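Local coordinates for methyltransferase (PDB 2B78), which is a putative S-adenosylmethionine-dependent methyltransferase that may act on RNA, its substrate not being established, at residues 284-293 and 320-331; 336-345 and 377-385. All coordinates share one frame; numbering follows the deposited sequence.

Contact 1: residues 284-293 and 320-331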
# COMPACT_ATOMS: atom_id res chain seq x y z
N LEU A 284 -27.89 11.14 -10.42
CA LEU A 284 -27.49 10.30 -9.30
C LEU A 284 -26.55 11.05 -8.36
O LEU A 284 -25.48 11.50 -8.77
CB LEU A 284 -26.80 9.04 -9.82
CG LEU A 284 -27.59 8.19 -10.82
CD1 LEU A 284 -26.73 7.00 -11.26
CD2 LEU A 284 -28.89 7.73 -10.18
N THR A 285 -26.95 11.18 -7.09
CA THR A 285 -26.12 11.85 -6.09
C THR A 285 -25.89 10.95 -4.89
O THR A 285 -26.73 10.11 -4.54
CB THR A 285 -26.73 13.19 -5.59
OG1 THR A 285 -28.06 12.97 -5.11
CG2 THR A 285 -26.75 14.21 -6.72
N TYR A 286 -24.74 11.12 -4.25
CA TYR A 286 -24.37 10.30 -3.11
C TYR A 286 -23.91 11.16 -1.94
O TYR A 286 -23.35 12.24 -2.13
CB TYR A 286 -23.24 9.37 -3.54
CG TYR A 286 -23.61 8.42 -4.65
CD1 TYR A 286 -24.06 7.14 -4.36
CD2 TYR A 286 -23.51 8.80 -5.99
CE1 TYR A 286 -24.40 6.24 -5.37
CE2 TYR A 286 -23.86 7.91 -7.02
CZ TYR A 286 -24.30 6.64 -6.69
OH TYR A 286 -24.63 5.74 -7.68
N ASP A 287 -24.15 10.67 -0.72
CA ASP A 287 -23.76 11.37 0.50
C ASP A 287 -22.26 11.33 0.74
O ASP A 287 -21.68 12.26 1.31
CB ASP A 287 -24.46 10.76 1.72
CG ASP A 287 -25.96 10.86 1.64
OD1 ASP A 287 -26.45 11.92 1.19
OD2 ASP A 287 -26.65 9.91 2.05
N ILE A 288 -21.65 10.23 0.33
CA ILE A 288 -20.23 10.01 0.52
C ILE A 288 -19.63 9.42 -0.75
O ILE A 288 -20.16 8.45 -1.29
CB ILE A 288 -20.00 9.02 1.69
CG1 ILE A 288 -20.65 9.57 2.96
CG2 ILE A 288 -18.51 8.76 1.90
CD1 ILE A 288 -20.65 8.57 4.13
N ILE A 289 -18.53 10.00 -1.22
CA ILE A 289 -17.85 9.51 -2.42
C ILE A 289 -16.41 9.16 -2.06
O ILE A 289 -15.67 10.00 -1.54
CB ILE A 289 -17.86 10.56 -3.56
CG1 ILE A 289 -19.30 10.85 -3.99
CG2 ILE A 289 -17.07 10.03 -4.76
CD1 ILE A 289 -19.41 11.92 -5.06
N ILE A 290 -16.04 7.91 -2.30
CA ILE A 290 -14.69 7.47 -2.01
C ILE A 290 -13.97 7.41 -3.33
O ILE A 290 -14.48 6.85 -4.30
CB ILE A 290 -14.70 6.07 -1.36
CG1 ILE A 290 -15.49 6.14 -0.04
CG2 ILE A 290 -13.27 5.59 -1.15
CD1 ILE A 290 -15.69 4.80 0.65
N ILE A 291 -12.78 8.00 -3.38
CA ILE A 291 -11.99 8.04 -4.60
C ILE A 291 -10.63 7.42 -4.27
O ILE A 291 -9.90 7.92 -3.41
CB ILE A 291 -11.82 9.50 -5.07
CG1 ILE A 291 -13.20 10.17 -5.11
CG2 ILE A 291 -11.15 9.55 -6.44
CD1 ILE A 291 -13.18 11.65 -5.44
N ASP A 292 -10.28 6.34 -4.97
CA ASP A 292 -9.02 5.67 -4.70
C ASP A 292 -8.44 5.01 -5.95
O ASP A 292 -8.41 3.78 -6.06
CB ASP A 292 -9.25 4.62 -3.60
CG ASP A 292 -7.98 3.94 -3.15
OD1 ASP A 292 -6.96 4.63 -2.97
OD2 ASP A 292 -8.02 2.70 -2.95
N PRO A 293 -7.96 5.82 -6.91
CA PRO A 293 -7.38 5.30 -8.16
C PRO A 293 -6.14 4.45 -7.90
O PRO A 293 -5.32 4.77 -7.05
CB PRO A 293 -7.07 6.58 -8.94
CG PRO A 293 -6.82 7.58 -7.86
CD PRO A 293 -7.91 7.29 -6.87
N ILE A 320 -21.79 15.37 -8.23
CA ILE A 320 -22.78 14.37 -7.87
C ILE A 320 -22.77 14.05 -6.37
O ILE A 320 -23.21 12.98 -5.95
CB ILE A 320 -22.60 13.06 -8.68
CG1 ILE A 320 -21.19 12.49 -8.47
CG2 ILE A 320 -22.84 13.33 -10.17
CD1 ILE A 320 -20.96 11.13 -9.14
N LEU A 321 -22.27 14.98 -5.56
CA LEU A 321 -22.22 14.80 -4.11
C LEU A 321 -23.36 15.54 -3.42
O LEU A 321 -23.60 16.72 -3.70
CB LEU A 321 -20.89 15.33 -3.56
CG LEU A 321 -20.58 15.05 -2.09
CD1 LEU A 321 -20.19 13.58 -1.94
CD2 LEU A 321 -19.44 15.95 -1.63
N SER A 322 -24.05 14.86 -2.51
CA SER A 322 -25.18 15.46 -1.79
C SER A 322 -24.77 16.67 -0.97
O SER A 322 -23.58 16.90 -0.72
CB SER A 322 -25.81 14.44 -0.85
OG SER A 322 -26.18 13.26 -1.53
N GLU A 323 -25.76 17.45 -0.56
CA GLU A 323 -25.50 18.62 0.28
C GLU A 323 -24.94 18.06 1.59
O GLU A 323 -25.37 17.00 2.04
CB GLU A 323 -26.82 19.36 0.52
CG GLU A 323 -26.69 20.63 1.34
CD GLU A 323 -28.00 21.40 1.43
OE1 GLU A 323 -28.09 22.32 2.28
OE2 GLU A 323 -28.93 21.10 0.66
N ASN A 324 -23.96 18.75 2.16
CA ASN A 324 -23.33 18.31 3.41
C ASN A 324 -22.67 16.93 3.29
O ASN A 324 -22.51 16.23 4.29
CB ASN A 324 -24.36 18.28 4.54
CG ASN A 324 -24.87 19.65 4.90
OD1 ASN A 324 -24.09 20.59 5.06
ND2 ASN A 324 -26.19 19.78 5.04
N GLY A 325 -22.28 16.57 2.07
CA GLY A 325 -21.65 15.28 1.86
C GLY A 325 -20.17 15.23 2.20
O GLY A 325 -19.56 16.24 2.57
N LEU A 326 -19.59 14.04 2.07
CA LEU A 326 -18.17 13.85 2.37
C LEU A 326 -17.43 13.19 1.22
O LEU A 326 -18.00 12.41 0.45
CB LEU A 326 -17.99 12.97 3.60
CG LEU A 326 -18.59 13.49 4.90
CD1 LEU A 326 -18.99 12.33 5.79
CD2 LEU A 326 -17.58 14.42 5.58
N ILE A 327 -16.16 13.53 1.09
CA ILE A 327 -15.30 12.94 0.08
C ILE A 327 -14.13 12.33 0.83
O ILE A 327 -13.54 12.96 1.71
CB ILE A 327 -14.75 13.99 -0.91
CG1 ILE A 327 -15.89 14.56 -1.76
CG2 ILE A 327 -13.71 13.35 -1.82
CD1 ILE A 327 -15.40 15.42 -2.91
N ILE A 328 -13.81 11.08 0.49
CA ILE A 328 -12.67 10.41 1.10
C ILE A 328 -11.72 10.25 -0.09
O ILE A 328 -11.93 9.40 -0.95
CB ILE A 328 -13.08 9.04 1.66
CG1 ILE A 328 -14.05 9.25 2.83
CG2 ILE A 328 -11.84 8.26 2.15
CD1 ILE A 328 -14.56 7.97 3.45
N ALA A 329 -10.73 11.13 -0.15
CA ALA A 329 -9.75 11.13 -1.24
C ALA A 329 -8.51 10.36 -0.83
O ALA A 329 -7.74 10.81 0.04
CB ALA A 329 -9.37 12.56 -1.63
N SER A 330 -8.31 9.22 -1.48
CA SER A 330 -7.19 8.35 -1.19
C SER A 330 -6.24 8.17 -2.37
O SER A 330 -6.63 8.30 -3.54
CB SER A 330 -7.72 6.98 -0.74
OG SER A 330 -6.73 5.98 -0.83
N THR A 331 -4.98 7.89 -2.06
CA THR A 331 -3.97 7.66 -3.09
C THR A 331 -2.80 6.94 -2.45
O THR A 331 -2.47 7.20 -1.29
CB THR A 331 -3.46 8.97 -3.74
OG1 THR A 331 -2.49 8.66 -4.75
CG2 THR A 331 -2.81 9.88 -2.70
O HOH W 1 -22.57 12.75 3.99
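Ile289 presses its extended CG1-CD1 branch against two residues of 320-331 at once: CG1 lies 3.5 Å from Leu321 CD1, the two side chains meeting at a slant, while CD1 crosses Ile320 at about a right angle and touches its CG1. Leu321 has its CG opposite the backbone N (chi1 -172°), which places CD1 3.4 Å from Tyr286 O as well as against Ile289. Farther along the same face, Ile291 CD1 rests 4.0 Å from Ile327 CG2, and helix 306-319 covers this pair through Leu313 and Leu318. On the reverse face Ile290 and Ile328 lie side by side and point the same way, CG1 of the first against CD1 of the second. Strands 288-291 and 325-331 are parallel neighbours, 9° apart, in the Rossmann-like sheet of a class I methyltransferase, and helix 306-319 makes the right-handed crossover between them. Their ladder includes Ile289 N to Leu326 O and Ile291 N to Ile328 O, the latter nearly straight at 174°. Before the corner at Asp287, Tyr286 pairs with Leu321, its N bonding Ile320 O and its O accepting from Ser322 N at 2.7 Å, the donor above the carbonyl plane. A type II turn, Ser322 to Gly325, then returns the chain to the ladder, where Leu326 N binds Asp287 O. At the far end Ser330 OG makes a notably short contact of 2.5 Å with Asp292 OD1, coming from above the carboxylate plane, while OD2 is held by Gln199.

Contact 2: residues 336-345 and 377-385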
# COMPACT_ATOMS: atom_id res chain seq x y z
N MET A 336 3.89 11.32 -4.97
CA MET A 336 3.18 12.54 -4.58
C MET A 336 3.31 12.84 -3.08
O MET A 336 3.10 11.96 -2.25
CB MET A 336 1.69 12.46 -4.92
CG MET A 336 1.30 13.07 -6.26
SD MET A 336 -0.36 13.78 -6.18
CE MET A 336 -0.01 15.51 -6.48
N THR A 337 3.64 14.08 -2.75
CA THR A 337 3.75 14.45 -1.34
C THR A 337 2.35 14.77 -0.84
O THR A 337 1.40 14.90 -1.62
CB THR A 337 4.63 15.71 -1.13
OG1 THR A 337 4.00 16.84 -1.76
CG2 THR A 337 6.01 15.51 -1.74
N VAL A 338 2.22 14.89 0.48
CA VAL A 338 0.94 15.22 1.09
C VAL A 338 0.48 16.58 0.58
O VAL A 338 -0.70 16.76 0.28
CB VAL A 338 1.06 15.28 2.63
CG1 VAL A 338 -0.14 16.00 3.23
CG2 VAL A 338 1.17 13.87 3.19
N SER A 339 1.40 17.54 0.49
CA SER A 339 1.05 18.88 0.03
C SER A 339 0.68 18.89 -1.46
O SER A 339 -0.24 19.61 -1.86
CB SER A 339 2.20 19.87 0.31
OG SER A 339 3.40 19.47 -0.31
N GLN A 340 1.39 18.12 -2.27
CA GLN A 340 1.09 18.03 -3.70
C GLN A 340 -0.31 17.47 -3.90
O GLN A 340 -1.05 17.89 -4.79
CB GLN A 340 2.07 17.11 -4.41
CG GLN A 340 3.34 17.76 -4.89
CD GLN A 340 4.22 16.78 -5.63
OE1 GLN A 340 4.66 15.77 -5.06
NE2 GLN A 340 4.47 17.06 -6.91
N PHE A 341 -0.65 16.48 -3.07
CA PHE A 341 -1.95 15.83 -3.13
C PHE A 341 -3.02 16.83 -2.73
O PHE A 341 -4.03 16.99 -3.42
CB PHE A 341 -1.96 14.61 -2.20
CG PHE A 341 -3.22 13.77 -2.30
CD1 PHE A 341 -3.81 13.53 -3.53
CD2 PHE A 341 -3.79 13.22 -1.16
CE1 PHE A 341 -4.96 12.75 -3.63
CE2 PHE A 341 -4.94 12.43 -1.24
CZ PHE A 341 -5.53 12.20 -2.48
N LYS A 342 -2.79 17.51 -1.61
CA LYS A 342 -3.75 18.49 -1.13
C LYS A 342 -3.99 19.55 -2.21
O LYS A 342 -5.11 20.04 -2.35
CB LYS A 342 -3.23 19.13 0.15
CG LYS A 342 -4.29 19.85 0.96
CD LYS A 342 -3.74 20.16 2.34
CE LYS A 342 -4.80 20.75 3.25
NZ LYS A 342 -4.27 20.93 4.63
N LYS A 343 -2.95 19.89 -2.96
CA LYS A 343 -3.05 20.90 -4.02
C LYS A 343 -3.93 20.45 -5.18
O LYS A 343 -4.60 21.27 -5.82
CB LYS A 343 -1.66 21.27 -4.55
CG LYS A 343 -0.88 22.23 -3.64
CD LYS A 343 0.38 22.75 -4.33
CE LYS A 343 1.13 23.77 -3.47
NZ LYS A 343 1.68 23.18 -2.21
N GLN A 344 -3.94 19.15 -5.44
CA GLN A 344 -4.76 18.58 -6.51
C GLN A 344 -6.21 18.62 -6.08
O GLN A 344 -7.11 18.86 -6.88
CB GLN A 344 -4.33 17.14 -6.78
CG GLN A 344 -3.19 17.02 -7.76
CD GLN A 344 -3.61 17.48 -9.14
OE1 GLN A 344 -4.47 16.88 -9.77
NE2 GLN A 344 -3.00 18.57 -9.61
N ILE A 345 -6.44 18.37 -4.79
CA ILE A 345 -7.79 18.40 -4.25
C ILE A 345 -8.32 19.84 -4.29
O ILE A 345 -9.44 20.09 -4.75
CB ILE A 345 -7.81 17.85 -2.80
CG1 ILE A 345 -7.39 16.37 -2.82
CG2 ILE A 345 -9.19 18.00 -2.21
CD1 ILE A 345 -7.29 15.74 -1.44
N TYR A 377 3.74 6.54 1.87
CA TYR A 377 3.03 6.75 0.61
C TYR A 377 1.51 6.87 0.62
O TYR A 377 0.94 7.50 -0.27
CB TYR A 377 3.45 5.66 -0.38
CG TYR A 377 3.09 4.25 0.04
CD1 TYR A 377 1.81 3.75 -0.15
CD2 TYR A 377 4.05 3.40 0.61
CE1 TYR A 377 1.48 2.45 0.21
CE2 TYR A 377 3.73 2.09 0.97
CZ TYR A 377 2.44 1.63 0.76
OH TYR A 377 2.11 0.33 1.10
N LEU A 378 0.85 6.27 1.60
CA LEU A 378 -0.60 6.35 1.64
C LEU A 378 -1.03 7.71 2.18
O LEU A 378 -0.49 8.20 3.16
CB LEU A 378 -1.17 5.24 2.52
CG LEU A 378 -2.69 5.14 2.72
CD1 LEU A 378 -3.37 4.88 1.38
CD2 LEU A 378 -3.00 4.01 3.67
N LYS A 379 -2.00 8.32 1.50
CA LYS A 379 -2.53 9.62 1.91
C LYS A 379 -4.03 9.55 1.72
O LYS A 379 -4.51 9.34 0.60
CB LYS A 379 -1.94 10.74 1.06
CG LYS A 379 -0.46 10.97 1.30
CD LYS A 379 0.16 11.82 0.22
CE LYS A 379 0.57 10.97 -0.97
NZ LYS A 379 1.70 10.07 -0.60
N VAL A 380 -4.79 9.71 2.80
CA VAL A 380 -6.24 9.67 2.69
C VAL A 380 -6.82 10.87 3.41
O VAL A 380 -6.63 11.03 4.63
CB VAL A 380 -6.82 8.37 3.31
CG1 VAL A 380 -8.32 8.29 3.04
CG2 VAL A 380 -6.12 7.15 2.71
N PHE A 381 -7.49 11.72 2.65
CA PHE A 381 -8.11 12.93 3.19
C PHE A 381 -9.61 12.78 3.28
O PHE A 381 -10.26 12.37 2.31
CB PHE A 381 -7.80 14.12 2.28
CG PHE A 381 -6.48 14.77 2.55
CD1 PHE A 381 -6.23 15.40 3.77
CD2 PHE A 381 -5.49 14.78 1.58
CE1 PHE A 381 -5.01 16.04 4.01
CE2 PHE A 381 -4.26 15.42 1.80
CZ PHE A 381 -4.03 16.06 3.03
N THR A 382 -10.17 13.09 4.44
CA THR A 382 -11.61 13.03 4.64
C THR A 382 -12.02 14.50 4.65
O THR A 382 -11.58 15.27 5.51
CB THR A 382 -11.98 12.36 5.98
OG1 THR A 382 -11.57 10.98 5.95
CG2 THR A 382 -13.49 12.42 6.21
N ILE A 383 -12.85 14.89 3.68
CA ILE A 383 -13.28 16.28 3.52
C ILE A 383 -14.79 16.47 3.52
O ILE A 383 -15.52 15.74 2.84
CB ILE A 383 -12.76 16.84 2.18
CG1 ILE A 383 -11.25 16.63 2.09
CG2 ILE A 383 -13.13 18.31 2.04
CD1 ILE A 383 -10.69 16.79 0.70
N LYS A 384 -15.26 17.45 4.29
CA LYS A 384 -16.69 17.75 4.35
C LYS A 384 -17.05 18.99 3.55
O LYS A 384 -16.30 19.97 3.53
CB LYS A 384 -17.15 17.96 5.79
CG LYS A 384 -18.64 18.24 5.88
CD LYS A 384 -19.13 18.39 7.29
CE LYS A 384 -20.64 18.56 7.29
NZ LYS A 384 -21.31 17.40 6.63
N VAL A 385 -18.21 18.97 2.90
CA VAL A 385 -18.66 20.11 2.11
C VAL A 385 -19.92 20.73 2.72
O VAL A 385 -20.18 21.92 2.48
CB VAL A 385 -18.97 19.71 0.65
CG1 VAL A 385 -17.85 18.85 0.11
CG2 VAL A 385 -20.31 18.99 0.58
OXT VAL A 385 -20.64 20.00 3.43
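The rings of Phe341 and Phe381 lie nearly parallel, planes at 30°, but slid so far apart that they barely overlap, with centroids 5.8 Å from each other. Phe341 CD2 comes in at the edge of the Phe381 ring, near its plane, 3.6 Å from Phe381 CD2. One face of Phe341 carries Ile345 CD1, displaced toward the rim, and the same methyl touches Phe381 CD2, so it bridges both rings. This is the helix-on-sheet layer of the methyltransferase Rossmann-like fold: helix 338-345 runs over 379-384, a strand antiparallel to both its neighbours, 325-331 and 355-360, with axes 9.7 Å apart and crossing at -41°. Val338 CG1 and Lys342 CD both come up to Phe381 CZ, their side chains running about perpendicular to that of Phe381. Tyr356 of strand 355-360 packs edge-to-face on Phe381 and makes a cation-pi contact with Lys342, while Tyr310 of helix 306-319 meets Phe341 edge-to-face. Toward the C-terminal end of the strand, Ile345 CG2 and Ile383 CD1 meet tip to tip at 3.5 Å, tighter than usual for two carbons. At the start of the helix, Thr337 and Gln340 form a capping box, Gln340 N donating to Thr337 OG1 and Thr337 N to Gln340 OE1. Lys379 lays its aliphatic chain beside this first turn, CD against Val338 CA, and bends at its third and fourth torsions to bring its ammonium to the carbonyls of Tyr377 and Met336: NZ donates to Tyr377 O at 2.7 Å from above the carbonyl plane and, weakly, to Met336 O at 2.9 Å and to Ala333 O.

Contacts 1 and 2 follow one another along the chain and share one sheet, their centres 14 Å apart. Strand 325-331 joins them: it runs parallel to 288-291 on one side and antiparallel to 379-384 on the other, with probable hydrogen bonds from Phe381 N to Ala329 O and from Ile383 N to Ile327 O, each 2.8 Å. Helix 338-349 follows this strand and folds back over the sheet, Phe341 CE2 lying 3.5 Å from Ala329 O. Contact 1 is near the S-adenosyl-L-homocysteine site, empty in this chain: the side chains of Ile291 and Asp292 are about 7 and 9 Å from those of Val272 and Asp242, respectively. Contact 2 lies away from it.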